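Local structure of nucleoporin NUP170 (Chaetomium thermophilum, 5HAX) at residues Asp269-Ser272 with Cys273-Phe277; Pro285-Thr288 with Asp289-Ile293; Ile686-Val689 with Leu690-Phe693; Tyr717-Leu720 with Phe721-Pro725. The protein probably serves as a scaffold component of the nuclear pore complex, joining an N-terminal beta-propeller to helical segments further along the chain. One frame throughout, in Å; residues are numbered along the deposited sequence.

Contact 1: Asp269-Ser272 with Cys273-Phe277; sequences DKTS and CLRDF. With PO4 (phosphate ion), chain D.
Ser272 and Arg275 grip one oxygen of a phosphate ion, O1, with three hydrogen bonds. Ser272 OG donates to PO4 O1 at 3.0 Å. Arg275 NE and NH2 both donate to PO4 O1, with NH2 at 2.9 Å, and the oxygen lies at the edge of the guanidinium. The ion probably comes from the crystallisation liquor. Arg275 sets out with CG opposite its backbone N (chi1 -177°) and then bends at chi3. This brings the guanidinium back toward Thr271, whose O lies over one face and whose CG2 is 3.6 Å from Arg275 NH1. The site belongs to the first turns of helix 270-279. Asp269 is the N-cap, and its OD1 accepts from Ser272 N at 2.9 Å. A water donates to Asp269 OD1 and accepts from Arg275 NH2. Lys268 NZ bonds to Ser272 OG and forms a salt bridge with Asp276 OD1. Lys270 and Leu274 run side by side, Lys270 CG 3.7 Å from Leu274 CD1. Replacing Leu274 by an alanine would probably strip Lys270 CG of its apolar neighbour and open a gap beside Phe287. Leu274 N donates to Lys270 O at 2.8 Å.

Contact 2: Pro285-Thr288 with Asp289-Ile293; sequences PLFT and DKTNI
A type I beta turn from Thr288 to Thr291 shapes this contact, in the loop that leads from helix 270-279 into strand 293-298 of the propeller region. Thr291 N closes the turn on Thr288 O at 3.0 Å. A second bond runs the other way between the same two residues. Thr288 N donates to Thr291 OG1 at 2.9 Å, and this bond is nearly straight, with an N-H...O angle of 168°. The two end residues of the turn are thus tied twice, once through backbone alone and once through a side chain. Thr288 also forms an ST turn, its OG1 accepting from Lys290 N at 3.2 Å. The hydroxyl faces that N-H because chi1 of 69° places OG1 between the backbone N and the carbonyl carbon. Lys270 NZ, from the neighbouring helix, bonds to the carbonyl oxygens of Asp289 and Thr291 and so holds the turn from outside. Leu286 O bonds to Thr315 OG1. The Phe287 ring packs on Cys273 and Leu274 of the same helix and meets the Phe277 ring edge-to-face. Phe287 comes just before the turn, and its side chain crosses that of Thr291 at about a right angle. Thr291 CB lies in the plane of the Phe287 ring, at its edge, 3.9 Å from CD1.

Contact 3: Ile686-Val689 with Leu690-Phe693; sequences ISFV and LMLF
Phe688 and Met691 make the tightest side-chain contact here, with Met691 CE 3.5 Å from Phe688 CD2. The methionine chain bends at both chi2 and chi3. These bends curl its methyl back to the ring one turn earlier, which it meets obliquely. Met691 CE also comes within 3.7 Å of Phe688 O. The other side-chain pairs are looser. Val689 and Phe693 lie side by side, Val689 CG1 4.0 Å from Phe693 CD1. Ile686 and Leu690 also point the same way, with Ile686 CG2 4.1 Å from Leu690 CD1. A backbone atom comes closer: the Phe693 ring turns its edge to Val689 O, which lies in the ring plane 3.4 Å from CD1. Ile686, Val689 and Leu692 are buried, and Phe688 and Met691 only partly exposed. Ser687, by contrast, is exposed on the solvent side and bonds through OG to Gln629. Regular alpha-helical bonds run beneath these side chains. Met691 N donates to Ser687 O at 2.9 Å, while Phe693 N to Val689 O is longer, at 3.2 Å. All eight residues belong to the last turns of the long helix 663-694. Helix 622-640 packs against Ile686 and Leu690. Phe688, Met691 and Leu692 reach helix 724-739, and Phe688 and Val689 also touch the short helix 717-722. The helix end is therefore wedged among three others of the C-terminal helical region.

Contact 4: Tyr717-Leu720 with Phe721-Pro725; sequences YEQL and FSQTP
The chain passes from the short helix 717-722 into helix 724-739, with Gln723 at the N-cap position of the second, so this contact is a helix-to-helix junction. Glu718 O is held by two sound donors from one residue. Ser722 OG reaches it at 2.7 Å from above the carbonyl plane, and Ser722 N at 2.9 Å nearly in line with the C=O. Chi1 of 61° turns the serine hydroxyl back toward that carbonyl. Gln723 N bonds to Gln719 O. Tyr717 O lies over one face of the Phe721 ring, 3.0 Å from its plane and offset toward the rim. The Phe721 and Tyr717 rings meet obliquely, with planes at 44° and Phe721 CZ 3.5 Å from Tyr717 CD1. An alanine at Phe721 would probably leave Tyr717 CD1 without this neighbour and open a gap toward Trp603 and Ile682. Glu718 OE2 forms a salt bridge with Lys604, while its OE1 bonds to Asn14. Gln719 CG comes within 3.4 Å of Gln723 OE1, and Gln719 OE1 accepts from Thr716 N. A water links three side chains, donating to Glu718 OE1 and Ser722 OG and accepting from Gln723 NE2 at 3.0 Å.

In the fold
Contacts 1 and 2 belong to the propeller region, contacts 3 and 4 to the C-terminal helices, on opposite sides of the chain's centre. The centres of contacts 1 and 3 are about 60 Å apart. Within each pair the contacts touch. Lysine-to-carbonyl bonds and leucine packing join contact 1 to contact 2. Contacts 3 and 4 meet through apolar packing, as where Val689 touches Tyr717 and Leu720. Contact 1 lies at the surface and is the most ionic. Contact 2 is partly buried and relies on threonine hydroxyls. Contact 3 is partly buried and almost wholly apolar. Contact 4 is buried, yet combines aromatic packing with a water-linked polar cluster.

Contact 1: Asp269-Ser272 with Cys273-Phe277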
# COMPACT_ATOMS: atom_id res chain seq x y z
N ASP A 269 9.08 23.55 15.77
CA ASP A 269 7.82 23.94 16.40
C ASP A 269 6.89 24.58 15.38
O ASP A 269 7.26 24.84 14.23
CB ASP A 269 8.07 24.88 17.59
CG ASP A 269 8.83 26.14 17.21
OD1 ASP A 269 8.82 26.54 16.03
OD2 ASP A 269 9.43 26.75 18.13
N LYS A 270 5.65 24.81 15.81
CA LYS A 270 4.64 25.37 14.92
C LYS A 270 5.06 26.73 14.38
O LYS A 270 4.71 27.07 13.24
CB LYS A 270 3.30 25.47 15.65
CG LYS A 270 2.21 26.16 14.84
CD LYS A 270 0.82 25.90 15.41
CE LYS A 270 0.73 26.26 16.88
NZ LYS A 270 -0.68 26.27 17.35
N THR A 271 5.80 27.50 15.17
CA THR A 271 6.29 28.80 14.69
C THR A 271 7.19 28.63 13.47
O THR A 271 7.10 29.41 12.52
CB THR A 271 7.05 29.51 15.81
OG1 THR A 271 6.19 29.67 16.94
CG2 THR A 271 7.54 30.87 15.35
N SER A 272 8.06 27.62 13.49
CA SER A 272 8.94 27.38 12.36
C SER A 272 8.14 26.99 11.12
O SER A 272 8.38 27.51 10.02
CB SER A 272 9.95 26.29 12.71
OG SER A 272 10.82 26.01 11.62
N CYS A 273 7.18 26.08 11.28
CA CYS A 273 6.28 25.75 10.18
C CYS A 273 5.58 26.99 9.65
O CYS A 273 5.48 27.19 8.43
CB CYS A 273 5.24 24.72 10.64
SG CYS A 273 5.90 23.06 10.89
N LEU A 274 5.09 27.85 10.55
CA LEU A 274 4.39 29.06 10.12
C LEU A 274 5.32 30.03 9.41
O LEU A 274 4.89 30.73 8.48
CB LEU A 274 3.74 29.74 11.33
CG LEU A 274 2.50 29.03 11.87
CD1 LEU A 274 2.18 29.50 13.28
CD2 LEU A 274 1.31 29.28 10.95
N ARG A 275 6.59 30.09 9.82
CA ARG A 275 7.54 30.96 9.14
C ARG A 275 7.81 30.47 7.72
O ARG A 275 7.82 31.27 6.77
CB ARG A 275 8.83 31.06 9.95
CG ARG A 275 9.86 32.00 9.36
CD ARG A 275 10.90 32.42 10.38
NE ARG A 275 11.30 31.32 11.26
CZ ARG A 275 10.85 31.15 12.50
NH1 ARG A 275 9.99 32.00 13.04
NH2 ARG A 275 11.27 30.11 13.21
N ASP A 276 8.04 29.17 7.56
CA ASP A 276 8.15 28.60 6.22
C ASP A 276 6.92 28.93 5.39
O ASP A 276 7.02 29.36 4.23
CB ASP A 276 8.32 27.08 6.29
CG ASP A 276 9.59 26.66 6.99
OD1 ASP A 276 9.68 25.48 7.41
OD2 ASP A 276 10.51 27.50 7.13
N PHE A 277 5.74 28.75 5.98
CA PHE A 277 4.49 29.00 5.27
C PHE A 277 4.39 30.45 4.81
O PHE A 277 3.89 30.74 3.72
CB PHE A 277 3.31 28.63 6.17
CG PHE A 277 1.97 28.74 5.51
CD1 PHE A 277 1.67 27.98 4.39
CD2 PHE A 277 1.00 29.58 6.03
CE1 PHE A 277 0.43 28.08 3.79
CE2 PHE A 277 -0.24 29.67 5.43
CZ PHE A 277 -0.53 28.92 4.31
P PO4 D . 13.88 28.14 11.23
O1 PO4 D . 12.42 28.47 11.06
O2 PO4 D . 14.07 27.34 12.50
O3 PO4 D . 14.67 29.43 11.33
O4 PO4 D . 14.36 27.34 10.05
O HOH W 1 10.88 28.47 15.81

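Contact 2: Pro285-Thr288 with Asp289-Ile293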
# COMPACT_ATOMS: atom_id res chain seq x y z
N PRO A 285 -5.52 31.90 5.63
CA PRO A 285 -6.05 31.91 7.00
C PRO A 285 -6.38 30.53 7.54
O PRO A 285 -6.82 30.42 8.69
CB PRO A 285 -7.32 32.77 6.87
CG PRO A 285 -7.77 32.54 5.47
CD PRO A 285 -6.51 32.38 4.65
N LEU A 286 -6.20 29.47 6.74
CA LEU A 286 -6.40 28.11 7.22
C LEU A 286 -5.23 27.60 8.05
O LEU A 286 -5.35 26.53 8.66
CB LEU A 286 -6.63 27.17 6.03
CG LEU A 286 -7.87 27.42 5.17
CD1 LEU A 286 -7.92 26.44 4.00
CD2 LEU A 286 -9.15 27.33 5.99
N PHE A 287 -4.12 28.34 8.11
CA PHE A 287 -2.95 27.93 8.88
C PHE A 287 -2.39 29.16 9.60
O PHE A 287 -1.75 30.00 8.97
CB PHE A 287 -1.89 27.29 7.98
CG PHE A 287 -0.74 26.69 8.73
CD1 PHE A 287 -0.91 26.14 10.00
CD2 PHE A 287 0.53 26.66 8.17
CE1 PHE A 287 0.15 25.59 10.68
CE2 PHE A 287 1.60 26.11 8.86
CZ PHE A 287 1.40 25.57 10.11
N THR A 288 -2.62 29.24 10.91
CA THR A 288 -2.18 30.35 11.74
C THR A 288 -1.62 29.80 13.04
O THR A 288 -1.55 28.58 13.25
CB THR A 288 -3.32 31.32 12.04
OG1 THR A 288 -4.26 30.68 12.91
CG2 THR A 288 -4.02 31.76 10.76
N ASP A 289 -1.24 30.71 13.95
CA ASP A 289 -0.75 30.30 15.26
C ASP A 289 -1.85 29.65 16.10
O ASP A 289 -1.53 28.98 17.09
CB ASP A 289 -0.18 31.50 16.01
CG ASP A 289 -1.24 32.47 16.48
OD1 ASP A 289 -1.11 33.01 17.59
OD2 ASP A 289 -2.22 32.69 15.73
N LYS A 290 -3.12 29.83 15.73
CA LYS A 290 -4.22 29.17 16.41
C LYS A 290 -4.44 27.74 15.91
O LYS A 290 -5.08 26.94 16.60
CB LYS A 290 -5.50 29.99 16.20
CG LYS A 290 -6.77 29.44 16.84
CD LYS A 290 -6.67 29.36 18.35
CE LYS A 290 -8.03 29.09 18.97
NZ LYS A 290 -7.97 28.91 20.45
N THR A 291 -3.89 27.40 14.74
CA THR A 291 -4.12 26.10 14.13
C THR A 291 -3.32 25.01 14.84
O THR A 291 -2.19 25.23 15.27
CB THR A 291 -3.74 26.16 12.65
OG1 THR A 291 -4.42 27.27 12.03
CG2 THR A 291 -4.11 24.88 11.93
N ASN A 292 -3.92 23.83 14.94
CA ASN A 292 -3.30 22.66 15.54
C ASN A 292 -2.96 21.63 14.47
O ASN A 292 -3.73 21.45 13.51
CB ASN A 292 -4.22 22.01 16.58
CG ASN A 292 -4.46 22.89 17.80
OD1 ASN A 292 -3.52 23.38 18.42
ND2 ASN A 292 -5.72 23.10 18.13
N ILE A 293 -1.82 20.97 14.62
CA ILE A 293 -1.48 19.79 13.82
C ILE A 293 -1.98 18.57 14.58
O ILE A 293 -1.58 18.32 15.72
CB ILE A 293 0.04 19.71 13.57
CG1 ILE A 293 0.51 20.92 12.76
CG2 ILE A 293 0.39 18.40 12.84
CD1 ILE A 293 2.01 20.98 12.53

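Contact 3: Ile686-Val689 with Leu690-Phe693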
# COMPACT_ATOMS: atom_id res chain seq x y z
N ILE A 686 6.62 -20.74 -19.02
CA ILE A 686 6.12 -20.95 -17.66
C ILE A 686 5.86 -22.43 -17.42
O ILE A 686 6.21 -22.97 -16.36
CB ILE A 686 4.87 -20.10 -17.41
CG1 ILE A 686 5.24 -18.61 -17.34
CG2 ILE A 686 4.18 -20.52 -16.12
CD1 ILE A 686 4.06 -17.67 -17.36
N SER A 687 5.24 -23.11 -18.38
CA SER A 687 5.01 -24.55 -18.24
C SER A 687 6.32 -25.29 -18.05
O SER A 687 6.40 -26.26 -17.28
CB SER A 687 4.27 -25.09 -19.46
OG SER A 687 2.86 -24.99 -19.29
N PHE A 688 7.38 -24.86 -18.75
CA PHE A 688 8.68 -25.51 -18.61
C PHE A 688 9.23 -25.35 -17.19
O PHE A 688 9.78 -26.30 -16.62
CB PHE A 688 9.66 -24.93 -19.63
CG PHE A 688 11.09 -25.22 -19.31
CD1 PHE A 688 11.90 -24.24 -18.76
CD2 PHE A 688 11.62 -26.48 -19.54
CE1 PHE A 688 13.22 -24.51 -18.46
CE2 PHE A 688 12.94 -26.75 -19.24
CZ PHE A 688 13.74 -25.76 -18.70
N VAL A 689 9.10 -24.15 -16.61
CA VAL A 689 9.61 -23.93 -15.26
C VAL A 689 8.82 -24.76 -14.25
O VAL A 689 9.40 -25.32 -13.31
CB VAL A 689 9.56 -22.43 -14.92
CG1 VAL A 689 9.95 -22.20 -13.46
CG2 VAL A 689 10.48 -21.64 -15.84
N LEU A 690 7.50 -24.85 -14.43
CA LEU A 690 6.69 -25.65 -13.52
C LEU A 690 7.05 -27.13 -13.63
O LEU A 690 7.19 -27.82 -12.61
CB LEU A 690 5.21 -25.45 -13.83
CG LEU A 690 4.64 -24.06 -13.51
CD1 LEU A 690 3.24 -23.92 -14.07
CD2 LEU A 690 4.65 -23.81 -12.01
N MET A 691 7.21 -27.63 -14.85
CA MET A 691 7.68 -29.00 -15.05
C MET A 691 9.01 -29.22 -14.34
O MET A 691 9.21 -30.26 -13.70
CB MET A 691 7.83 -29.27 -16.55
CG MET A 691 8.44 -30.62 -16.91
SD MET A 691 10.24 -30.72 -16.74
CE MET A 691 10.80 -29.54 -17.97
N LEU A 692 9.92 -28.26 -14.45
CA LEU A 692 11.26 -28.42 -13.91
C LEU A 692 11.22 -28.67 -12.40
O LEU A 692 11.84 -29.62 -11.90
CB LEU A 692 12.09 -27.18 -14.23
CG LEU A 692 13.57 -27.19 -13.86
CD1 LEU A 692 14.30 -28.29 -14.61
CD2 LEU A 692 14.18 -25.83 -14.18
N PHE A 693 10.49 -27.84 -11.67
CA PHE A 693 10.45 -27.93 -10.21
C PHE A 693 9.49 -29.00 -9.71
O PHE A 693 9.46 -29.25 -8.50
CB PHE A 693 10.09 -26.58 -9.61
CG PHE A 693 11.24 -25.61 -9.61
CD1 PHE A 693 11.39 -24.69 -10.64
CD2 PHE A 693 12.17 -25.62 -8.59
CE1 PHE A 693 12.45 -23.81 -10.64
CE2 PHE A 693 13.22 -24.74 -8.58
CZ PHE A 693 13.36 -23.83 -9.61

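Contact 4: Tyr717-Leu720 with Phe721-Pro725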
# COMPACT_ATOMS: atom_id res chain seq x y z
N TYR A 717 13.74 -14.75 -17.05
CA TYR A 717 12.54 -15.14 -17.78
C TYR A 717 12.52 -14.53 -19.17
O TYR A 717 12.05 -15.16 -20.13
CB TYR A 717 11.29 -14.75 -16.99
CG TYR A 717 10.87 -15.78 -15.97
CD1 TYR A 717 10.12 -16.89 -16.35
CD2 TYR A 717 11.23 -15.66 -14.64
CE1 TYR A 717 9.73 -17.83 -15.42
CE2 TYR A 717 10.85 -16.60 -13.70
CZ TYR A 717 10.10 -17.69 -14.10
OH TYR A 717 9.71 -18.63 -13.17
N GLU A 718 13.01 -13.29 -19.30
CA GLU A 718 13.12 -12.67 -20.62
C GLU A 718 13.93 -13.55 -21.57
O GLU A 718 13.52 -13.79 -22.71
CB GLU A 718 13.76 -11.29 -20.50
CG GLU A 718 14.04 -10.63 -21.84
CD GLU A 718 14.76 -9.30 -21.71
OE1 GLU A 718 14.77 -8.53 -22.70
OE2 GLU A 718 15.33 -9.03 -20.63
N GLN A 719 15.09 -14.03 -21.11
CA GLN A 719 15.94 -14.85 -21.96
C GLN A 719 15.25 -16.17 -22.31
O GLN A 719 15.31 -16.63 -23.45
CB GLN A 719 17.27 -15.11 -21.26
CG GLN A 719 18.08 -13.84 -21.01
CD GLN A 719 19.07 -13.97 -19.87
OE1 GLN A 719 19.05 -14.95 -19.11
NE2 GLN A 719 19.94 -12.98 -19.73
N LEU A 720 14.58 -16.78 -21.33
CA LEU A 720 13.82 -18.00 -21.58
C LEU A 720 12.74 -17.77 -22.64
O LEU A 720 12.50 -18.64 -23.48
CB LEU A 720 13.19 -18.48 -20.27
CG LEU A 720 12.26 -19.69 -20.34
CD1 LEU A 720 13.04 -20.94 -20.73
CD2 LEU A 720 11.55 -19.89 -19.01
N PHE A 721 12.10 -16.60 -22.61
CA PHE A 721 10.95 -16.35 -23.48
C PHE A 721 11.36 -15.95 -24.89
O PHE A 721 10.65 -16.29 -25.85
CB PHE A 721 10.07 -15.25 -22.89
CG PHE A 721 9.40 -15.61 -21.59
CD1 PHE A 721 9.10 -16.93 -21.27
CD2 PHE A 721 9.04 -14.62 -20.69
CE1 PHE A 721 8.48 -17.25 -20.08
CE2 PHE A 721 8.42 -14.94 -19.50
CZ PHE A 721 8.14 -16.25 -19.19
N SER A 722 12.47 -15.23 -25.05
CA SER A 722 12.70 -14.47 -26.27
C SER A 722 14.13 -14.56 -26.82
O SER A 722 14.43 -13.85 -27.79
CB SER A 722 12.35 -13.00 -26.03
OG SER A 722 13.16 -12.44 -25.01
N GLN A 723 15.01 -15.38 -26.25
CA GLN A 723 16.40 -15.44 -26.70
C GLN A 723 16.84 -16.87 -26.93
O GLN A 723 16.43 -17.79 -26.22
CB GLN A 723 17.32 -14.77 -25.68
CG GLN A 723 17.24 -13.26 -25.71
CD GLN A 723 18.01 -12.61 -24.58
OE1 GLN A 723 19.07 -13.10 -24.18
NE2 GLN A 723 17.49 -11.51 -24.06
N THR A 724 17.70 -17.04 -27.94
CA THR A 724 18.19 -18.37 -28.30
C THR A 724 18.91 -19.08 -27.16
O THR A 724 18.55 -20.23 -26.86
CB THR A 724 19.10 -18.27 -29.53
OG1 THR A 724 18.38 -17.70 -30.63
CG2 THR A 724 19.63 -19.64 -29.93
N PRO A 725 19.91 -18.49 -26.50
CA PRO A 725 20.56 -19.20 -25.39
C PRO A 725 19.58 -19.69 -24.34
O PRO A 725 19.82 -20.73 -23.71
CB PRO A 725 21.52 -18.15 -24.81
CG PRO A 725 21.81 -17.26 -25.96
CD PRO A 725 20.52 -17.16 -26.71
O HOH W 2 15.02 -10.30 -25.30
O HOH W 3 19.09 -10.38 -21.35